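Local coordinates for protein taurocyamine kinase (Schistosoma mansoni, PDB 4WOE) that catalyses the reversible, magnesium-dependent transfer of phosphate between ATP and taurocyamine, forming the phosphagen N-phosphotaurocyamine and ADP, at residues A[274-279]-A[321-326]; A[116-121]-A[281-286]; A[60-65]-A[75-80]. The protein carries 4 engineered substitutions. All coordinates share one frame; numbering follows the deposited sequence.

How the contacts relate
From the N terminus, contact 3 closes first: residues 60-65 meet residues 75-80 of helix 74-84 after a short loop containing helix 69-72, within the N-terminal domain. The chain then enters the catalytic domain, where contact 2 brings 281-286 back to 116-121 across 159 residues. Contact 1 opens at 274-279, before contact 2 has closed, and ends at 321-326, so the two cross. They share strand 277-283, which lies between strands 117-126 and 318-323 of one antiparallel sheet, and both touch the same ADP. Contact 3 stands apart, its centre about 20 Å from that of contact 1, and joins the taurocyamine-binding loop to helix 74-84.

Contact 1. Residues A[274-279]-A[321-326]. With ADP (adenosine-5'-diphosphate), chain C.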
# COMPACT_ATOMS: atom_id res chain seq x y z
N THR A 274 22.54 13.21 4.26
CA THR A 274 22.61 13.39 5.70
C THR A 274 23.05 12.12 6.42
O THR A 274 23.63 12.20 7.50
CB THR A 274 21.26 13.82 6.32
OG1 THR A 274 20.28 12.79 6.10
CG2 THR A 274 20.77 15.13 5.73
N THR A 275 22.73 10.97 5.82
CA THR A 275 22.89 9.64 6.46
C THR A 275 22.06 9.51 7.76
O THR A 275 22.18 8.53 8.50
CB THR A 275 24.38 9.32 6.79
OG1 THR A 275 24.73 9.88 8.06
CG2 THR A 275 25.31 9.86 5.72
N LEU A 276 21.21 10.51 8.02
CA LEU A 276 20.53 10.66 9.31
C LEU A 276 19.20 9.89 9.38
O LEU A 276 18.31 10.05 8.55
CB LEU A 276 20.31 12.14 9.59
CG LEU A 276 20.04 12.64 11.02
CD1 LEU A 276 20.50 14.08 11.17
CD2 LEU A 276 18.58 12.55 11.33
N ARG A 277 19.07 9.06 10.41
CA ARG A 277 17.81 8.37 10.67
C ARG A 277 17.41 8.62 12.11
O ARG A 277 18.01 8.07 13.03
CB ARG A 277 17.94 6.87 10.38
CG ARG A 277 16.62 6.11 10.44
CD ARG A 277 16.80 4.64 10.06
NE ARG A 277 16.90 3.77 11.22
CZ ARG A 277 15.86 3.37 11.95
NH1 ARG A 277 16.04 2.57 12.99
NH2 ARG A 277 14.63 3.78 11.64
N ALA A 278 16.41 9.47 12.30
CA ALA A 278 15.85 9.73 13.63
C ALA A 278 14.59 8.87 13.85
O ALA A 278 13.66 8.90 13.05
CB ALA A 278 15.52 11.20 13.79
N SER A 279 14.58 8.10 14.92
CA SER A 279 13.49 7.14 15.11
C SER A 279 12.94 7.10 16.52
O SER A 279 13.64 7.42 17.50
CB SER A 279 13.95 5.74 14.73
OG SER A 279 14.83 5.25 15.73
N LEU A 321 9.42 4.20 13.80
CA LEU A 321 9.01 5.31 12.95
C LEU A 321 10.14 6.31 12.73
O LEU A 321 10.73 6.80 13.69
CB LEU A 321 7.81 6.04 13.57
CG LEU A 321 6.54 5.22 13.74
CD1 LEU A 321 5.45 6.08 14.35
CD2 LEU A 321 6.09 4.60 12.38
N SER A 322 10.44 6.64 11.47
CA SER A 322 11.58 7.51 11.17
C SER A 322 11.38 8.35 9.91
O SER A 322 10.53 8.04 9.06
CB SER A 322 12.84 6.66 11.02
OG SER A 322 12.83 5.94 9.80
N ASN A 323 12.15 9.43 9.79
CA ASN A 323 12.16 10.19 8.54
C ASN A 323 12.57 9.27 7.37
O ASN A 323 13.54 8.52 7.48
CB ASN A 323 13.11 11.39 8.62
CG ASN A 323 14.52 11.00 9.06
OD1 ASN A 323 14.73 10.52 10.18
ND2 ASN A 323 15.50 11.22 8.18
N LYS A 324 11.82 9.30 6.28
CA LYS A 324 12.19 8.49 5.13
C LYS A 324 13.35 9.13 4.34
O LYS A 324 14.18 8.43 3.78
CB LYS A 324 10.98 8.25 4.21
CG LYS A 324 10.43 9.50 3.57
CD LYS A 324 9.17 9.19 2.75
CE LYS A 324 8.76 10.41 1.91
NZ LYS A 324 7.37 10.30 1.37
N ARG A 325 13.43 10.45 4.33
CA ARG A 325 14.40 11.12 3.47
C ARG A 325 15.83 11.17 4.04
O ARG A 325 16.03 11.21 5.27
CB ARG A 325 13.91 12.53 3.14
CG ARG A 325 12.54 12.57 2.51
CD ARG A 325 12.28 13.95 1.94
NE ARG A 325 13.30 14.22 0.94
CZ ARG A 325 13.65 15.43 0.50
NH1 ARG A 325 13.06 16.52 0.98
NH2 ARG A 325 14.61 15.52 -0.41
N ARG A 326 16.81 11.16 3.14
CA ARG A 326 18.24 11.18 3.48
C ARG A 326 18.98 12.25 2.68
O ARG A 326 19.81 12.99 3.21
CB ARG A 326 18.91 9.83 3.19
CG ARG A 326 18.35 8.65 3.93
CD ARG A 326 18.80 8.61 5.37
NE ARG A 326 18.40 7.33 5.96
CZ ARG A 326 17.22 7.10 6.53
NH1 ARG A 326 16.33 8.08 6.64
NH2 ARG A 326 16.95 5.89 7.00
PB ADP C . 19.76 1.56 11.83
O1B ADP C . 19.68 1.14 10.38
O2B ADP C . 20.90 0.91 12.60
O3B ADP C . 19.58 3.05 12.06
PA ADP C . 17.99 -0.64 12.46
O1A ADP C . 19.02 -1.47 11.74
O2A ADP C . 16.54 -0.67 12.03
O3A ADP C . 18.42 0.91 12.50
O5' ADP C . 18.06 -1.02 14.02
C5' ADP C . 19.16 -1.71 14.62
C4' ADP C . 18.97 -1.65 16.13
O4' ADP C . 18.62 -0.31 16.53
C3' ADP C . 17.82 -2.54 16.58
O3' ADP C . 18.17 -3.11 17.85
C2' ADP C . 16.68 -1.57 16.82
O2' ADP C . 15.74 -2.06 17.77
C1' ADP C . 17.44 -0.37 17.35
N9 ADP C . 16.59 0.85 17.31
C8 ADP C . 16.23 1.57 16.22
N7 ADP C . 15.45 2.63 16.57
C5 ADP C . 15.30 2.59 17.91
C6 ADP C . 14.60 3.41 18.92
N6 ADP C . 13.88 4.51 18.54
N1 ADP C . 14.70 3.04 20.23
C2 ADP C . 15.41 1.95 20.59
N3 ADP C . 16.07 1.16 19.72
C4 ADP C . 16.05 1.42 18.39
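Asn323 bonds the backbone of Leu276 and Ala278 through both ends of its side-chain amide. Its OD1 accepts from Ala278 N at 2.9 Å, in the carbonyl plane, while its ND2 donates to Leu276 O at 3.1 Å, close to the amide plane. An asparagine suits the place because its amide offers an acceptor and a donor side by side, as a peptide group would. CG sits between the backbone N and carbonyl carbon (chi1 54°), which turns the amide across toward residues 276-278; a second ND2 bond, to Arg325 O, helps to fix its rotation.

Further along, Arg326 O is gripped twice by Thr274, through the backbone N and through OG1, each at 2.9 Å. The same hydroxyl accepts from Leu276 N, an ST turn that leads into the strand.

These bonds extend the pairing of antiparallel strands 277-283 and 318-323 in the sheet of the phosphagen kinase catalytic domain, where Ser322 CA and Ser279 CA also make CA-H...O contacts with Ala278 O and Leu321 O.

Charged groups lie close together here. Arg326 and Arg277 run side by side, Arg277 CB standing 3.6 Å above one face of the Arg326 guanidinium, whose NH1 bonds Asn323 O in its own plane. The Arg277 guanidinium serves the nucleotide: NE reaches ADP O3B at 2.9 Å in a nearly straight bond (173°), NH1 reaches O3A, and NH2 is paired with Asp320. Ser279 OG, short and polar, donates to adenine N7 at 2.8 Å.

Contact 2. Residues A[116-121]-A[281-286]; sequences LVVSTR and HAKIPM. With ADP (adenosine-5'-diphosphate), chain C.
Across from Ser119, the His281 ring lays one face against the adenine of ADP, with C6 standing 3.5 Å above the ring plane and offset toward its rim; His182 meets His281 edge-to-face. Over the opposite face of the base runs the extended chain of Arg121, its CD 3.4 Å from adenine C5, so histidine and arginine sandwich the purine. The arginine is long enough to go on to the phosphates. Its guanidinium has the ribose O4' over one face and O3B at its edge, in plane, where NH1 donates at 2.9 Å and 164°. NH2 adds a bond to O2B, and the positive charge suits the diphosphate it grips.

At the edge of the base Ser119 is used twice. Its O accepts from adenine N6 at 3.2 Å and from His281 N at 3.0 Å, tying nucleotide and strand to one carbonyl. OG donates to N1, though the modelled separation is too short to be trusted.

Beyond the base the backbones continue the pairing. Val118 N bonds His281 O at 2.8 Å, bent at the hydrogen (136°), and Lys283 N bonds Leu116 O at 2.9 Å. Between them Val117 and Ala282 form a non-hydrogen-bonded pair. Valine suits this buried face, where it packs on Leu346 of helix 331-355. Lys283 passes CG over Leu116 O at 3.6 Å and crosses Val118 at about a right angle, its aliphatic carbons lying against the backbone of Leu116.

Two neighbouring antiparallel strands that cover both faces of the adenine and bond its N1/N6 edge make up part of the nucleotide site of the ATP:guanido phosphotransferase catalytic domain.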
# COMPACT_ATOMS: atom_id res chain seq x y z
N LEU A 116 3.20 7.17 24.07
CA LEU A 116 3.31 5.92 23.33
C LEU A 116 4.75 5.54 22.97
O LEU A 116 4.99 4.47 22.40
CB LEU A 116 2.50 6.00 22.04
CG LEU A 116 1.08 6.55 22.17
CD1 LEU A 116 0.53 6.75 20.77
CD2 LEU A 116 0.23 5.59 22.99
N VAL A 117 5.69 6.43 23.26
CA VAL A 117 7.06 6.26 22.82
C VAL A 117 7.94 5.56 23.85
O VAL A 117 8.29 6.16 24.85
CB VAL A 117 7.69 7.62 22.47
CG1 VAL A 117 9.16 7.45 22.09
CG2 VAL A 117 6.90 8.29 21.37
N VAL A 118 8.31 4.31 23.59
CA VAL A 118 9.24 3.61 24.46
C VAL A 118 10.63 4.29 24.46
O VAL A 118 11.21 4.55 25.53
CB VAL A 118 9.40 2.12 24.05
CG1 VAL A 118 10.30 1.37 25.03
CG2 VAL A 118 8.04 1.44 23.96
N SER A 119 11.16 4.57 23.28
CA SER A 119 12.53 5.09 23.17
C SER A 119 12.77 5.90 21.89
O SER A 119 12.07 5.73 20.90
CB SER A 119 13.53 3.94 23.25
OG SER A 119 13.22 2.95 22.29
N THR A 120 13.77 6.77 21.92
CA THR A 120 14.08 7.66 20.81
C THR A 120 15.56 7.56 20.45
O THR A 120 16.42 7.51 21.31
CB THR A 120 13.72 9.11 21.15
OG1 THR A 120 12.34 9.17 21.53
CG2 THR A 120 13.95 10.04 19.94
N ARG A 121 15.85 7.50 19.16
CA ARG A 121 17.18 7.20 18.68
C ARG A 121 17.49 8.05 17.45
O ARG A 121 16.63 8.20 16.58
CB ARG A 121 17.28 5.70 18.36
CG ARG A 121 18.63 5.17 17.87
CD ARG A 121 18.49 3.66 17.68
NE ARG A 121 19.66 2.97 17.13
CZ ARG A 121 19.98 2.92 15.84
NH1 ARG A 121 19.23 3.56 14.94
NH2 ARG A 121 21.06 2.25 15.45
N HIS A 281 10.57 4.13 18.88
CA HIS A 281 9.77 2.91 18.99
C HIS A 281 8.46 3.28 19.66
O HIS A 281 8.44 3.67 20.84
CB HIS A 281 10.50 1.82 19.78
CG HIS A 281 11.50 1.05 18.97
ND1 HIS A 281 12.08 -0.11 19.43
CD2 HIS A 281 12.03 1.28 17.75
CE1 HIS A 281 12.93 -0.57 18.52
NE2 HIS A 281 12.92 0.25 17.49
N ALA A 282 7.35 3.17 18.93
CA ALA A 282 6.07 3.62 19.45
C ALA A 282 4.99 2.52 19.41
O ALA A 282 5.02 1.62 18.55
CB ALA A 282 5.61 4.85 18.68
N LYS A 283 4.05 2.59 20.37
CA LYS A 283 2.88 1.70 20.40
C LYS A 283 1.76 2.27 19.55
O LYS A 283 1.04 3.17 19.99
CB LYS A 283 2.35 1.49 21.83
CG LYS A 283 3.40 1.25 22.88
CD LYS A 283 2.99 1.90 24.20
CE LYS A 283 4.05 1.70 25.27
NZ LYS A 283 4.43 0.25 25.38
N ILE A 284 1.60 1.76 18.34
CA ILE A 284 0.55 2.27 17.47
C ILE A 284 -0.31 1.18 16.81
O ILE A 284 -0.51 1.19 15.60
CB ILE A 284 1.17 3.17 16.35
CG1 ILE A 284 2.25 2.40 15.56
CG2 ILE A 284 1.77 4.45 16.95
CD1 ILE A 284 2.53 3.01 14.21
N PRO A 285 -0.83 0.23 17.62
CA PRO A 285 -1.58 -0.89 17.02
C PRO A 285 -2.77 -0.48 16.13
O PRO A 285 -2.97 -1.13 15.10
CB PRO A 285 -2.07 -1.67 18.24
CG PRO A 285 -2.12 -0.65 19.34
CD PRO A 285 -0.95 0.24 19.09
N MET A 286 -3.54 0.54 16.48
CA MET A 286 -4.67 0.90 15.62
C MET A 286 -4.24 1.55 14.31
O MET A 286 -4.72 1.16 13.24
CB MET A 286 -5.67 1.81 16.34
CG MET A 286 -6.60 1.07 17.28
SD MET A 286 -8.06 2.04 17.62
CE MET A 286 -8.76 1.16 19.01
PB ADP C . 19.76 1.56 11.83
O1B ADP C . 19.68 1.14 10.38
O2B ADP C . 20.90 0.91 12.60
O3B ADP C . 19.58 3.05 12.06
PA ADP C . 17.99 -0.64 12.46
O1A ADP C . 19.02 -1.47 11.74
O2A ADP C . 16.54 -0.67 12.03
O3A ADP C . 18.42 0.91 12.50
O5' ADP C . 18.06 -1.02 14.02
C5' ADP C . 19.16 -1.71 14.62
C4' ADP C . 18.97 -1.65 16.13
O4' ADP C . 18.62 -0.31 16.53
C3' ADP C . 17.82 -2.54 16.58
O3' ADP C . 18.17 -3.11 17.85
C2' ADP C . 16.68 -1.57 16.82
O2' ADP C . 15.74 -2.06 17.77
C1' ADP C . 17.44 -0.37 17.35
N9 ADP C . 16.59 0.85 17.31
C8 ADP C . 16.23 1.57 16.22
N7 ADP C . 15.45 2.63 16.57
C5 ADP C . 15.30 2.59 17.91
C6 ADP C . 14.60 3.41 18.92
N6 ADP C . 13.88 4.51 18.54
N1 ADP C . 14.70 3.04 20.23
C2 ADP C . 15.41 1.95 20.59
N3 ADP C . 16.07 1.16 19.72
C4 ADP C . 16.05 1.42 18.39

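Contact 3. Residues A[60-65]-A[75-80]. With 3S5 (Taurocyamine), chain E.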
# COMPACT_ATOMS: atom_id res chain seq x y z
N LEU A 60 17.35 -4.57 -2.56
CA LEU A 60 16.93 -3.61 -3.58
C LEU A 60 18.11 -2.90 -4.22
O LEU A 60 18.07 -2.54 -5.42
CB LEU A 60 15.97 -2.57 -2.97
CG LEU A 60 15.36 -1.54 -3.93
CD1 LEU A 60 14.43 -2.19 -4.93
CD2 LEU A 60 14.60 -0.47 -3.17
N LEU A 61 19.16 -2.69 -3.43
CA LEU A 61 20.30 -1.88 -3.85
C LEU A 61 21.61 -2.67 -3.94
O LEU A 61 21.74 -3.74 -3.34
CB LEU A 61 20.48 -0.71 -2.88
CG LEU A 61 19.25 0.20 -2.82
CD1 LEU A 61 19.32 1.17 -1.65
CD2 LEU A 61 19.11 0.96 -4.13
N PRO A 62 22.60 -2.12 -4.68
CA PRO A 62 23.98 -2.60 -4.62
C PRO A 62 24.68 -2.07 -3.39
O PRO A 62 24.07 -1.32 -2.62
CB PRO A 62 24.61 -1.99 -5.86
CG PRO A 62 23.90 -0.65 -5.95
CD PRO A 62 22.47 -0.98 -5.62
N ARG A 63 25.95 -2.42 -3.23
CA ARG A 63 26.80 -1.74 -2.28
C ARG A 63 27.98 -1.11 -3.04
O ARG A 63 27.97 -1.03 -4.27
CB ARG A 63 27.26 -2.71 -1.19
CG ARG A 63 26.09 -3.35 -0.39
CD ARG A 63 25.24 -2.27 0.29
NE ARG A 63 24.24 -2.82 1.21
CZ ARG A 63 22.96 -3.07 0.90
NH1 ARG A 63 22.53 -2.83 -0.33
NH2 ARG A 63 22.13 -3.55 1.81
N SER A 64 28.98 -0.64 -2.31
CA SER A 64 30.11 0.01 -2.96
C SER A 64 31.41 -0.65 -2.53
O SER A 64 31.64 -0.88 -1.34
CB SER A 64 30.11 1.51 -2.64
OG SER A 64 29.79 1.75 -1.29
N CYS A 65 32.28 -0.93 -3.50
CA CYS A 65 33.56 -1.57 -3.17
C CYS A 65 34.42 -0.66 -2.30
O CYS A 65 35.22 -1.14 -1.49
CB CYS A 65 34.31 -1.98 -4.43
SG CYS A 65 34.59 -0.63 -5.61
N ASP A 75 27.78 6.21 -14.10
CA ASP A 75 26.63 5.88 -14.96
C ASP A 75 25.70 4.88 -14.30
O ASP A 75 24.48 4.94 -14.48
CB ASP A 75 27.08 5.31 -16.31
CG ASP A 75 27.86 6.30 -17.14
OD1 ASP A 75 27.99 7.48 -16.72
OD2 ASP A 75 28.32 5.90 -18.23
N PHE A 76 26.26 3.94 -13.54
CA PHE A 76 25.45 2.96 -12.83
C PHE A 76 24.86 3.53 -11.54
O PHE A 76 23.65 3.44 -11.30
CB PHE A 76 26.27 1.69 -12.54
CG PHE A 76 25.56 0.71 -11.65
CD1 PHE A 76 24.49 -0.04 -12.12
CD2 PHE A 76 25.96 0.55 -10.32
CE1 PHE A 76 23.82 -0.94 -11.28
CE2 PHE A 76 25.30 -0.35 -9.48
CZ PHE A 76 24.23 -1.09 -9.96
N PHE A 77 25.69 4.14 -10.70
CA PHE A 77 25.21 4.58 -9.39
C PHE A 77 24.24 5.76 -9.47
O PHE A 77 23.24 5.78 -8.76
CB PHE A 77 26.39 4.89 -8.47
CG PHE A 77 27.03 3.65 -7.89
CD1 PHE A 77 26.43 2.99 -6.83
CD2 PHE A 77 28.19 3.11 -8.43
CE1 PHE A 77 26.99 1.82 -6.30
CE2 PHE A 77 28.76 1.95 -7.91
CZ PHE A 77 28.17 1.30 -6.85
N ASP A 78 24.51 6.74 -10.34
CA ASP A 78 23.61 7.89 -10.48
C ASP A 78 22.19 7.43 -10.82
O ASP A 78 21.22 7.96 -10.28
CB ASP A 78 24.11 8.87 -11.54
CG ASP A 78 25.10 9.89 -10.98
OD1 ASP A 78 25.54 9.74 -9.83
OD2 ASP A 78 25.44 10.85 -11.71
N ALA A 79 22.08 6.43 -11.70
CA ALA A 79 20.77 5.92 -12.09
C ALA A 79 20.06 5.27 -10.90
O ALA A 79 18.88 5.50 -10.67
CB ALA A 79 20.90 4.92 -13.28
N VAL A 80 20.81 4.47 -10.15
CA VAL A 80 20.29 3.79 -8.96
C VAL A 80 19.88 4.79 -7.85
O VAL A 80 18.81 4.66 -7.24
CB VAL A 80 21.35 2.80 -8.41
CG1 VAL A 80 20.99 2.32 -7.00
CG2 VAL A 80 21.52 1.64 -9.38
N01 3S5 E . 21.07 0.20 4.41
C02 3S5 E . 20.43 -0.84 3.95
N03 3S5 E . 20.89 -2.03 4.19
N04 3S5 E . 19.29 -0.68 3.21
C05 3S5 E . 18.62 -1.86 2.73
C06 3S5 E . 18.77 -1.94 1.21
S07 3S5 E . 18.67 -3.59 0.62
O08 3S5 E . 19.32 -4.56 1.60
O09 3S5 E . 17.22 -4.01 0.35
O10 3S5 E . 19.41 -3.60 -0.69
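Pro62 fits against Phe77, Phe76 and Val80 on helix 74-84, and the contact is built round it. Its CG touches Phe76 CE2 at 3.8 Å and Phe77 CE1 at 4.0 Å, sliding past both rings, while CD meets Val80 CG1 at 3.9 Å. A proline suits the place: its ring is compact and apolar, and it has no N-H to bury against the helix.

Phe77, with chi1 at -79°, carries its ring out to the loop. Arg63 O lies at the ring edge, 3.5 Å from CZ and in plane, where the aromatic hydrogens are slightly positive; Phe76 CD2 sits over the centre of one face. Val80 CG1, anti to its own N (chi1 167°), also reaches Leu61 CD2 at 3.7 Å.

Several of the loop's N-H groups turn to taurocyamine. Leu60 N and Leu61 N donate to the sulfonate, Leu61 N to O10 at 2.9 Å, and Arg63 adds NH1 to O10 and NH2 to O08, its NH1 also bonding Pro62 O. The contact is thus two-sided: apolar packing joins the loop to helix 74-84 of the N-terminal domain, while N-H groups and a cationic side chain match the anionic end of the substrate.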